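Local coordinates for extracellular solute-binding protein (Conexibacter woesei, PDB 4P98) that probably binds a small solute outside the cell membrane, perhaps a nucleoside as in PnrA-like relatives, and hands it to an ABC transporter, at residues 162-167 with 174-179; 117-122 with 256-261; 189-194 with 215-220. All blocks are in the same frame, centred on the assembly; numbering follows the deposited sequence.

Overall arrangement
Built from two parallel sheets flanked by helices, as in periplasmic-binding-protein folds, this chain shows how chemistry follows place. Interactions 1 and 3 share the five-stranded sheet; their centres lie about 18 Å apart, and they touch where Thr179 CG2 packs on Ala193 CB at 3.7 Å. Helices 154-170 and 187-199 pack on opposite faces of strand 175-180. Interaction 2 belongs to the six-stranded sheet, its centre about 37 Å and 42 Å from those of interactions 1 and 3. It is a small, wholly buried polar meeting of two side chains. Interactions 1 and 3 each run from buried apolar packing to a water-bridged polar edge, but only interaction 1 carries a salt bridge.

Interaction 1 (162-167 with 174-179); sequences GIRAGL and ASYEET
In the beta-alpha-beta unit made by strand 144-149, helix 154-170 and strand 175-180, Ile163, Arg164 and Leu167 of the helix close over Tyr176 of the second strand. The guanidinium of Arg164 presents one face to the ring, with Tyr176 CD2 over its centre and 3.5 Å from Arg164 CZ. The two planes stand 75° apart, so the groups do not stack flat; Arg164 NH2 comes in near the plane of the ring, at its edge. A bend at chi3 (-77°) brings the arginine's end round to the side of the tyrosine. At the guanidinium edge, Arg164 NH2 forms a long salt bridge of 3.6 Å to Glu178 OE2.

Helix segment 162-167 runs antiparallel to strand segment 175-179 (170° between their axes), as expected where a crossover helix returns to a parallel sheet. On its inner side Ile163 CG2 meets Tyr176 CE1 at 3.6 Å, while Leu167 divides its branches, CD1 to Ala174 CB and CD2 to Tyr176 CD1, each at 3.9 Å.

Beyond the ring, Tyr176 OH donates to Glu178 OE1 (2.5 Å), arriving from above the carboxylate plane. His160 ND1 is also hydrogen-bonded to that oxygen, an environment likely to keep the carboxylate ionised. Two waters lie on the polar side: one accepts from Arg164 NE and lies within hydrogen-bonding distance of Glu178 OE1, the other links Arg164 NH1 to the backbone oxygen of Tyr176.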
loop_
_atom_site.group_PDB
_atom_site.type_symbol
_atom_site.label_atom_id
_atom_site.label_comp_id
_atom_site.label_asym_id
_atom_site.label_seq_id
_atom_site.Cartn_x
_atom_site.Cartn_y
_atom_site.Cartn_z
ATOM N N GLY A 162 0.681 -3.442 14.050
ATOM C CA GLY A 162 1.863 -2.792 13.488
ATOM C C GLY A 162 2.027 -1.340 13.897
ATOM O O GLY A 162 3.115 -0.922 14.313
ATOM N N ILE A 163 0.946 -0.567 13.803
ATOM C CA ILE A 163 0.983 0.844 14.189
ATOM C C ILE A 163 1.442 0.992 15.624
ATOM O O ILE A 163 2.318 1.814 15.926
ATOM C CB ILE A 163 -0.400 1.533 14.056
ATOM C CG1 ILE A 163 -0.809 1.610 12.589
ATOM C CG2 ILE A 163 -0.353 2.945 14.661
ATOM C CD1 ILE A 163 -2.206 2.156 12.380
ATOM N N ARG A 164 0.835 0.201 16.502
ATOM C CA ARG A 164 1.124 0.258 17.924
ATOM C C ARG A 164 2.602 -0.049 18.167
ATOM O O ARG A 164 3.276 0.657 18.928
ATOM C CB ARG A 164 0.238 -0.727 18.674
ATOM C CG ARG A 164 0.161 -0.501 20.173
ATOM C CD ARG A 164 -0.663 -1.587 20.860
ATOM N NE ARG A 164 -2.111 -1.415 20.694
ATOM C CZ ARG A 164 -2.907 -0.736 21.529
ATOM N NH1 ARG A 164 -2.415 -0.134 22.618
ATOM N NH2 ARG A 164 -4.213 -0.649 21.275
ATOM N N ALA A 165 3.104 -1.087 17.502
ATOM C CA ALA A 165 4.499 -1.490 17.638
ATOM C C ALA A 165 5.479 -0.443 17.119
ATOM O O ALA A 165 6.486 -0.155 17.769
ATOM C CB ALA A 165 4.735 -2.833 16.952
ATOM N N GLY A 166 5.195 0.126 15.954
ATOM C CA GLY A 166 6.014 1.197 15.395
ATOM C C GLY A 166 6.064 2.419 16.291
ATOM O O GLY A 166 7.129 3.031 16.480
ATOM N N LEU A 167 4.906 2.769 16.844
ATOM C CA LEU A 167 4.800 3.906 17.753
ATOM C C LEU A 167 5.577 3.653 19.042
ATOM O O LEU A 167 6.297 4.534 19.505
ATOM C CB LEU A 167 3.333 4.209 18.078
ATOM C CG LEU A 167 3.095 5.374 19.051
ATOM C CD1 LEU A 167 3.638 6.670 18.480
ATOM C CD2 LEU A 167 1.604 5.487 19.324
ATOM N N ALA A 174 4.464 7.705 24.208
ATOM C CA ALA A 174 3.196 8.115 23.591
ATOM C C ALA A 174 2.053 7.189 23.983
ATOM O O ALA A 174 2.257 5.997 24.204
ATOM C CB ALA A 174 3.323 8.171 22.085
ATOM N N SER A 175 0.853 7.748 24.096
ATOM C CA SER A 175 -0.332 6.942 24.359
ATOM C C SER A 175 -1.103 6.792 23.049
ATOM O O SER A 175 -0.931 7.578 22.107
ATOM C CB SER A 175 -1.199 7.557 25.458
ATOM O OG SER A 175 -1.748 8.773 25.018
ATOM N N TYR A 176 -1.946 5.775 23.001
ATOM C CA TYR A 176 -2.543 5.330 21.749
ATOM C C TYR A 176 -3.963 4.837 22.000
ATOM O O TYR A 176 -4.211 4.104 22.958
ATOM C CB TYR A 176 -1.683 4.214 21.153
ATOM C CG TYR A 176 -2.232 3.575 19.893
ATOM C CD1 TYR A 176 -2.017 4.140 18.638
ATOM C CD2 TYR A 176 -2.966 2.401 19.965
ATOM C CE1 TYR A 176 -2.522 3.537 17.486
ATOM C CE2 TYR A 176 -3.479 1.801 18.831
ATOM C CZ TYR A 176 -3.247 2.363 17.603
ATOM O OH TYR A 176 -3.769 1.737 16.501
ATOM N N GLU A 177 -4.883 5.256 21.136
ATOM C CA GLU A 177 -6.253 4.751 21.142
ATOM C C GLU A 177 -6.657 4.518 19.698
ATOM O O GLU A 177 -6.205 5.222 18.795
ATOM C CB GLU A 177 -7.227 5.742 21.803
ATOM C CG GLU A 177 -8.554 5.106 22.202
ATOM C CD GLU A 177 -9.573 6.094 22.773
ATOM O OE1 GLU A 177 -9.179 7.183 23.263
ATOM O OE2 GLU A 177 -10.784 5.771 22.734
ATOM N N GLU A 178 -7.508 3.530 19.482
ATOM C CA GLU A 178 -7.990 3.238 18.143
ATOM C C GLU A 178 -9.477 2.886 18.168
ATOM O O GLU A 178 -10.018 2.446 19.186
ATOM C CB GLU A 178 -7.169 2.112 17.512
ATOM C CG GLU A 178 -7.442 0.750 18.122
ATOM C CD GLU A 178 -6.356 -0.269 17.848
ATOM O OE1 GLU A 178 -5.498 -0.054 16.966
ATOM O OE2 GLU A 178 -6.386 -1.308 18.524
ATOM N N THR A 179 -10.120 3.100 17.032
ATOM C CA THR A 179 -11.533 2.820 16.856
ATOM C C THR A 179 -11.724 2.191 15.493
ATOM O O THR A 179 -11.116 2.619 14.509
ATOM C CB THR A 179 -12.364 4.122 16.913
ATOM O OG1 THR A 179 -12.203 4.734 18.192
ATOM C CG2 THR A 179 -13.838 3.853 16.699
HETATM O O HOH W 1 -3.375 -1.944 17.937
HETATM O O HOH W 2 -4.596 1.462 23.372
#

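Interaction 2 (117-122 with 256-261); sequences NVDGWT and LEQIRA
Asp119, on strand 118-123, and Gln258, on helix 249-261, reach for each other from opposite directions and make the whole of this contact. Their backbones stay well apart, with 10.2 Å between Asp119 CA and Gln258 CA, and the two segments bury just 67 Å² between them. The tight part is therefore confined to the side-chain ends. In the model Asp119 OD2 lies 2.6 Å from Gln258 OE1, but the amide is probably turned over, and its hydrogen bonding remains doubtful. Carboxylate and amide planes are 38° apart. With CG beside its own backbone N (chi1 -75°), Asp119 aims the carboxylate at the helix, and its other oxygen, OD1, accepts a hydrogen bond from the backbone N of Arg267.

Both partners are buried, and Phe264 packs on each of them. The loose side lies on the helix's far flank, where Glu257, Arg260 and Ala261 are exposed and take no part. Replacing Asp119 with an alanine would probably leave the N-H of Arg267 without its acceptor and the Gln258 amide freer to turn.

Strand 118-123 runs between strands 101-105 and 268-271, bonding through its backbone to Phe102 and Ala104 on one flank and to Arg266 and Arg267 on the other. Helix 249-261 packs over this part of the six-stranded parallel sheet, with Tyr255 touching Asp119 and Ile259 resting on His101.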
loop_
_atom_site.group_PDB
_atom_site.type_symbol
_atom_site.label_atom_id
_atom_site.label_comp_id
_atom_site.label_asym_id
_atom_site.label_seq_id
_atom_site.Cartn_x
_atom_site.Cartn_y
_atom_site.Cartn_z
ATOM N N ASN A 117 5.500 -18.972 -16.671
ATOM C CA ASN A 117 5.390 -17.651 -17.266
ATOM C C ASN A 117 4.729 -16.607 -16.373
ATOM O O ASN A 117 4.273 -15.574 -16.872
ATOM C CB ASN A 117 4.670 -17.718 -18.628
ATOM C CG ASN A 117 3.246 -18.252 -18.534
ATOM O OD1 ASN A 117 2.895 -18.983 -17.601
ATOM N ND2 ASN A 117 2.427 -17.924 -19.535
ATOM N N VAL A 118 4.707 -16.849 -15.063
ATOM C CA VAL A 118 4.122 -15.898 -14.135
ATOM C C VAL A 118 5.133 -15.513 -13.055
ATOM O O VAL A 118 5.779 -16.380 -12.482
ATOM C CB VAL A 118 2.853 -16.472 -13.451
ATOM C CG1 VAL A 118 2.168 -15.396 -12.629
ATOM C CG2 VAL A 118 1.895 -17.069 -14.486
ATOM N N ASP A 119 5.275 -14.213 -12.816
ATOM C CA ASP A 119 5.981 -13.685 -11.644
ATOM C C ASP A 119 4.939 -13.293 -10.587
ATOM O O ASP A 119 3.849 -12.794 -10.912
ATOM C CB ASP A 119 6.805 -12.436 -12.014
ATOM C CG ASP A 119 8.090 -12.736 -12.792
ATOM O OD1 ASP A 119 8.441 -13.918 -13.032
ATOM O OD2 ASP A 119 8.774 -11.737 -13.150
ATOM N N GLY A 120 5.271 -13.508 -9.319
ATOM C CA GLY A 120 4.391 -13.166 -8.215
ATOM C C GLY A 120 5.006 -12.202 -7.219
ATOM O O GLY A 120 6.236 -12.057 -7.148
ATOM N N TRP A 121 4.155 -11.530 -6.448
ATOM C CA TRP A 121 4.642 -10.696 -5.357
ATOM C C TRP A 121 3.675 -10.629 -4.191
ATOM O O TRP A 121 2.480 -10.967 -4.307
ATOM C CB TRP A 121 5.031 -9.291 -5.846
ATOM C CG TRP A 121 3.878 -8.456 -6.350
ATOM C CD1 TRP A 121 3.358 -8.451 -7.621
ATOM C CD2 TRP A 121 3.115 -7.503 -5.598
ATOM N NE1 TRP A 121 2.317 -7.550 -7.696
ATOM C CE2 TRP A 121 2.142 -6.970 -6.463
ATOM C CE3 TRP A 121 3.152 -7.061 -4.267
ATOM C CZ2 TRP A 121 1.207 -6.006 -6.044
ATOM C CZ3 TRP A 121 2.225 -6.092 -3.855
ATOM C CH2 TRP A 121 1.271 -5.578 -4.746
ATOM N N THR A 122 4.220 -10.191 -3.065
ATOM C CA THR A 122 3.476 -10.074 -1.833
ATOM C C THR A 122 4.035 -8.918 -0.985
ATOM O O THR A 122 5.107 -8.367 -1.277
ATOM C CB THR A 122 3.511 -11.392 -1.039
ATOM O OG1 THR A 122 2.579 -11.332 0.047
ATOM C CG2 THR A 122 4.881 -11.662 -0.489
ATOM N N LEU A 256 10.119 -5.779 -17.266
ATOM C CA LEU A 256 10.532 -5.388 -18.623
ATOM C C LEU A 256 11.922 -5.924 -18.954
ATOM O O LEU A 256 12.162 -6.435 -20.055
ATOM C CB LEU A 256 10.510 -3.872 -18.776
ATOM C CG LEU A 256 9.190 -3.132 -18.596
ATOM C CD1 LEU A 256 9.315 -1.720 -19.147
ATOM C CD2 LEU A 256 8.010 -3.844 -19.236
ATOM N N GLU A 257 12.838 -5.831 -17.998
ATOM C CA GLU A 257 14.187 -6.375 -18.197
ATOM C C GLU A 257 14.188 -7.885 -18.414
ATOM O O GLU A 257 14.916 -8.404 -19.269
ATOM C CB GLU A 257 15.097 -5.994 -17.034
ATOM C CG GLU A 257 15.595 -4.561 -17.131
ATOM C CD GLU A 257 16.543 -4.391 -18.311
ATOM O OE1 GLU A 257 17.681 -4.916 -18.249
ATOM O OE2 GLU A 257 16.139 -3.776 -19.313
ATOM N N GLN A 258 13.370 -8.585 -17.646
ATOM C CA GLN A 258 13.229 -10.023 -17.790
ATOM C C GLN A 258 12.723 -10.390 -19.174
ATOM O O GLN A 258 13.239 -11.310 -19.804
ATOM C CB GLN A 258 12.280 -10.577 -16.737
ATOM C CG GLN A 258 12.853 -10.619 -15.345
ATOM C CD GLN A 258 11.790 -10.934 -14.308
ATOM O OE1 GLN A 258 11.056 -11.924 -14.434
ATOM N NE2 GLN A 258 11.709 -10.106 -13.275
ATOM N N ILE A 259 11.706 -9.673 -19.638
ATOM C CA ILE A 259 11.135 -9.932 -20.962
ATOM C C ILE A 259 12.190 -9.664 -22.037
ATOM O O ILE A 259 12.365 -10.457 -22.947
ATOM C CB ILE A 259 9.865 -9.088 -21.173
ATOM C CG1 ILE A 259 8.732 -9.676 -20.328
ATOM C CG2 ILE A 259 9.461 -9.030 -22.637
ATOM C CD1 ILE A 259 7.594 -8.712 -20.101
ATOM N N ARG A 260 12.923 -8.566 -21.897
ATOM C CA ARG A 260 13.945 -8.209 -22.878
ATOM C C ARG A 260 15.098 -9.219 -22.929
ATOM O O ARG A 260 15.640 -9.469 -23.999
ATOM C CB ARG A 260 14.432 -6.778 -22.637
ATOM C CG ARG A 260 13.430 -5.743 -23.154
ATOM C CD ARG A 260 13.590 -4.357 -22.539
ATOM N NE ARG A 260 12.643 -3.410 -23.138
ATOM C CZ ARG A 260 12.203 -2.280 -22.580
ATOM N NH1 ARG A 260 12.605 -1.903 -21.377
ATOM N NH2 ARG A 260 11.338 -1.513 -23.241
ATOM N N ALA A 261 15.437 -9.827 -21.795
ATOM C CA ALA A 261 16.530 -10.807 -21.724
ATOM C C ALA A 261 16.074 -12.245 -21.940
ATOM O O ALA A 261 16.905 -13.128 -22.046
ATOM C CB ALA A 261 17.238 -10.711 -20.388
#

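Interaction 3 (189-194 with 215-220); sequences KEQEAA and GQAAVA
Gln191 and Ala194 of helix 187-199 pack against Gln216 and Ala217 of helix 212-221; the axes of segments 189-194 and 215-220 approach to 8.2 Å and cross at -39°. The close approach is consistent with the alanines, Ala194 and Ala217, that meet at the crossing.

Gly215 stands at the start of the second segment and takes no direct part. Gln216 follows and meets the end of Gln191: the amide lies alongside the aliphatic root of its partner, with Gln191 NE2 3.5 Å and Gln191 CD 3.6 Å from Gln216 CB. Gln191 gets there by extension, its CG anti to the backbone N (chi1 -176°) and the chain straight beyond. Gln216 instead bends at chi2 (-77°), which carries its own amide away from the neighbouring helix. The two amides are joined through a water that accepts from Gln191 NE2 and donates to Gln216 OE1, each bond 2.8 Å long.

One residue on, Ala217 forms the apolar centre of the crossing. Its CB lies 3.8 Å from Ala194 CB and equally far from the backbone oxygen of Gln191, so a single methyl packs on both side chain and main chain. Ala218 and Val219 turn to other neighbours, Val223 and Ile236 respectively.

Glu190 ties the helices further, its carboxylate accepting hydrogen bonds from the backbone N of Gly211 and of Leu214, near the start of helix 212-221. Beneath the pair lies the five-stranded sheet, where Glu190, Ala193 and Ala194 all touch Val148 of strand 144-149, while helix 234-237 borders Gln216 and Val219.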
loop_
_atom_site.group_PDB
_atom_site.type_symbol
_atom_site.label_atom_id
_atom_site.label_comp_id
_atom_site.label_asym_id
_atom_site.label_seq_id
_atom_site.Cartn_x
_atom_site.Cartn_y
_atom_site.Cartn_z
ATOM N N LYS A 189 -18.862 7.363 9.065
ATOM C CA LYS A 189 -18.510 6.722 10.337
ATOM C C LYS A 189 -17.030 6.958 10.673
ATOM O O LYS A 189 -16.677 7.133 11.834
ATOM C CB LYS A 189 -18.788 5.224 10.308
ATOM C CG LYS A 189 -20.261 4.870 10.420
ATOM C CD LYS A 189 -20.460 3.358 10.490
ATOM C CE LYS A 189 -21.935 2.975 10.359
ATOM N NZ LYS A 189 -22.104 1.543 9.971
ATOM N N GLU A 190 -16.180 6.976 9.649
ATOM C CA GLU A 190 -14.756 7.258 9.844
ATOM C C GLU A 190 -14.551 8.649 10.425
ATOM O O GLU A 190 -13.818 8.817 11.395
ATOM C CB GLU A 190 -14.006 7.160 8.527
ATOM C CG GLU A 190 -12.496 7.194 8.693
ATOM C CD GLU A 190 -11.819 7.269 7.355
ATOM O OE1 GLU A 190 -11.379 6.209 6.861
ATOM O OE2 GLU A 190 -11.789 8.378 6.776
ATOM N N GLN A 191 -15.216 9.638 9.833
ATOM C CA GLN A 191 -15.197 10.991 10.384
ATOM C C GLN A 191 -15.640 11.056 11.861
ATOM O O GLN A 191 -14.944 11.661 12.684
ATOM C CB GLN A 191 -15.995 11.955 9.512
ATOM C CG GLN A 191 -15.909 13.393 10.012
ATOM C CD GLN A 191 -16.324 14.421 8.990
ATOM O OE1 GLN A 191 -16.660 14.102 7.853
ATOM N NE2 GLN A 191 -16.282 15.681 9.394
ATOM N N GLU A 192 -16.771 10.432 12.182
ATOM C CA GLU A 192 -17.289 10.391 13.549
ATOM C C GLU A 192 -16.300 9.745 14.526
ATOM O O GLU A 192 -16.092 10.243 15.641
ATOM C CB GLU A 192 -18.628 9.629 13.572
ATOM C CG GLU A 192 -19.748 10.365 12.847
ATOM C CD GLU A 192 -20.942 9.489 12.479
ATOM O OE1 GLU A 192 -20.946 8.259 12.758
ATOM O OE2 GLU A 192 -21.894 10.046 11.895
ATOM N N ALA A 193 -15.693 8.637 14.107
ATOM C CA ALA A 193 -14.721 7.927 14.936
ATOM C C ALA A 193 -13.501 8.813 15.180
ATOM O O ALA A 193 -13.043 8.923 16.301
ATOM C CB ALA A 193 -14.306 6.602 14.291
ATOM N N ALA A 194 -13.010 9.472 14.136
ATOM C CA ALA A 194 -11.848 10.361 14.268
ATOM C C ALA A 194 -12.124 11.559 15.193
ATOM O O ALA A 194 -11.279 11.932 16.018
ATOM C CB ALA A 194 -11.382 10.823 12.902
ATOM N N GLY A 215 -9.711 12.745 7.737
ATOM C CA GLY A 215 -9.067 13.957 7.267
ATOM C C GLY A 215 -9.909 15.203 7.501
ATOM O O GLY A 215 -9.383 16.248 7.897
ATOM N N GLN A 216 -11.213 15.082 7.264
ATOM C CA GLN A 216 -12.148 16.160 7.572
ATOM C C GLN A 216 -12.130 16.508 9.053
ATOM O O GLN A 216 -12.098 17.689 9.429
ATOM C CB GLN A 216 -13.577 15.766 7.178
ATOM C CG GLN A 216 -13.783 15.705 5.686
ATOM C CD GLN A 216 -13.913 17.084 5.064
ATOM O OE1 GLN A 216 -14.396 18.030 5.702
ATOM N NE2 GLN A 216 -13.493 17.206 3.811
ATOM N N ALA A 217 -12.174 15.487 9.898
ATOM C CA ALA A 217 -12.172 15.699 11.340
ATOM C C ALA A 217 -10.879 16.381 11.786
ATOM O O ALA A 217 -10.885 17.252 12.667
ATOM C CB ALA A 217 -12.347 14.375 12.069
ATOM N N ALA A 218 -9.775 15.956 11.186
ATOM C CA ALA A 218 -8.466 16.529 11.468
ATOM C C ALA A 218 -8.404 18.019 11.109
ATOM O O ALA A 218 -7.884 18.826 11.874
ATOM C CB ALA A 218 -7.392 15.762 10.707
ATOM N N VAL A 219 -8.919 18.371 9.939
ATOM C CA VAL A 219 -8.954 19.771 9.514
ATOM C C VAL A 219 -9.764 20.607 10.519
ATOM O O VAL A 219 -9.354 21.704 10.889
ATOM C CB VAL A 219 -9.514 19.924 8.083
ATOM C CG1 VAL A 219 -9.814 21.385 7.750
ATOM C CG2 VAL A 219 -8.539 19.344 7.059
ATOM N N ALA A 220 -10.901 20.084 10.965
ATOM C CA ALA A 220 -11.752 20.809 11.920
ATOM C C ALA A 220 -11.017 21.075 13.243
ATOM O O ALA A 220 -11.206 22.124 13.882
ATOM C CB ALA A 220 -13.046 20.037 12.165
HETATM O O HOH W 3 -16.483 17.814 7.541
#